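Local coordinates for 33-36 kDa outer membrane protein (Acinetobacter baumannii, PDB 6GIE), which forms an outer-membrane beta-barrel of the porin family, probably a channel, and may bear on carbapenem susceptibility, at residues 60-63 with 68-71. Sequence-based numbering, arbitrary orientation.
Sequences KGPL and FLNQ
The apolar part of this contact joins Leu69, the last residue of the short helix 66-69, to the loop residues Gly61 and Pro62. One methyl of Leu69 does the touching: CD1 lies 3.9 Å from Pro62 CD, the ring carbon next to the proline nitrogen, and 4.2 Å from Gly61 CA. The side chains of Pro62 and Leu69 cross at about a right angle, CD1 alone reaching the two loop residues.

Lys60 and Asn70 meet in van der Waals contact, without a hydrogen bond between them. The lysine chain leaves with CG between the backbone N and the carbonyl carbon (chi1 82°) and bends at chi3 (75°), which brings its end obliquely across Asn70. There CE comes within 3.6 Å of Asn70 ND2, and NZ rests 3.5 Å from Asn70 CB. The asparagine amide is engaged elsewhere, with ND2 donating to the carbonyl O of Asp57, a bond that ties the helix end back to strand 55-57.

Within 68-71 the helix stops in a Schellman motif with Gln71, at positive phi, as C-prime residue; its N bonds to Phe68 O at 2.9 Å. The contact folds the connection between strands 55-57 and 74-83 back on itself within the barrel lumen, where Pro62 and Leu69 pack against Val198 of strand 190-200 and Phe68 against Tyr104 of strand 94-105, probably narrowing the channel.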
loop_
_atom_site.group_PDB
_atom_site.type_symbol
_atom_site.label_atom_id
_atom_site.label_comp_id
_atom_site.label_asym_id
_atom_site.label_seq_id
_atom_site.Cartn_x
_atom_site.Cartn_y
_atom_site.Cartn_z
ATOM N N LYS A 60 7.239 -9.628 -15.212
ATOM C CA LYS A 60 6.173 -9.280 -16.190
ATOM C C LYS A 60 5.693 -7.822 -16.142
ATOM O O LYS A 60 4.747 -7.477 -16.832
ATOM C CB LYS A 60 4.966 -10.221 -16.053
ATOM C CG LYS A 60 3.991 -9.852 -14.939
ATOM C CD LYS A 60 2.976 -10.968 -14.730
ATOM C CE LYS A 60 3.603 -12.148 -14.009
ATOM N NZ LYS A 60 2.715 -13.334 -13.955
ATOM N N GLY A 61 6.337 -6.980 -15.334
ATOM C CA GLY A 61 6.001 -5.535 -15.275
ATOM C C GLY A 61 6.792 -4.775 -14.217
ATOM O O GLY A 61 7.845 -5.202 -13.775
ATOM N N PRO A 62 6.303 -3.627 -13.799
ATOM C CA PRO A 62 7.084 -2.939 -12.741
ATOM C C PRO A 62 7.339 -3.829 -11.480
ATOM O O PRO A 62 6.384 -4.516 -10.967
ATOM C CB PRO A 62 6.189 -1.766 -12.381
ATOM C CG PRO A 62 4.771 -2.174 -12.815
ATOM C CD PRO A 62 4.956 -3.059 -14.003
ATOM N N LEU A 63 8.578 -3.845 -10.963
ATOM C CA LEU A 63 8.926 -4.787 -9.879
ATOM C C LEU A 63 8.147 -4.410 -8.638
ATOM O O LEU A 63 7.690 -5.299 -7.893
ATOM C CB LEU A 63 10.416 -4.807 -9.553
ATOM C CG LEU A 63 11.451 -5.285 -10.563
ATOM C CD1 LEU A 63 12.872 -4.995 -10.075
ATOM C CD2 LEU A 63 11.324 -6.747 -10.812
ATOM N N PHE A 68 0.803 -7.902 -6.703
ATOM C CA PHE A 68 -0.472 -7.594 -7.388
ATOM C C PHE A 68 -0.605 -8.182 -8.814
ATOM O O PHE A 68 -1.609 -8.875 -9.162
ATOM C CB PHE A 68 -0.716 -6.109 -7.438
ATOM C CG PHE A 68 -2.039 -5.764 -8.039
ATOM C CD1 PHE A 68 -3.209 -5.921 -7.306
ATOM C CD2 PHE A 68 -2.117 -5.291 -9.309
ATOM C CE1 PHE A 68 -4.456 -5.615 -7.896
ATOM C CE2 PHE A 68 -3.356 -4.950 -9.909
ATOM C CZ PHE A 68 -4.517 -5.127 -9.204
ATOM N N LEU A 69 0.410 -8.006 -9.615
ATOM C CA LEU A 69 0.344 -8.553 -10.956
ATOM C C LEU A 69 0.335 -10.077 -10.991
ATOM O O LEU A 69 -0.172 -10.656 -11.926
ATOM C CB LEU A 69 1.458 -8.016 -11.842
ATOM C CG LEU A 69 1.437 -6.485 -12.130
ATOM C CD1 LEU A 69 2.703 -6.017 -12.786
ATOM C CD2 LEU A 69 0.257 -6.158 -13.026
ATOM N N ASN A 70 0.905 -10.795 -10.039
ATOM C CA ASN A 70 0.567 -12.159 -10.133
ATOM C C ASN A 70 -0.511 -12.662 -9.139
ATOM O O ASN A 70 -0.678 -13.828 -8.966
ATOM C CB ASN A 70 1.689 -13.150 -10.581
ATOM C CG ASN A 70 3.106 -12.851 -10.122
ATOM O OD1 ASN A 70 3.709 -13.796 -9.731
ATOM N ND2 ASN A 70 3.720 -11.655 -10.426
ATOM N N GLN A 71 -1.291 -11.728 -8.587
ATOM C CA GLN A 71 -2.425 -12.048 -7.726
ATOM C C GLN A 71 -1.931 -12.975 -6.654
ATOM O O GLN A 71 -2.476 -14.038 -6.434
ATOM C CB GLN A 71 -3.569 -12.665 -8.561
ATOM C CG GLN A 71 -4.054 -11.601 -9.552
ATOM C CD GLN A 71 -4.932 -12.151 -10.658
ATOM O OE1 GLN A 71 -6.017 -12.631 -10.397
ATOM N NE2 GLN A 71 -4.466 -12.052 -11.904
#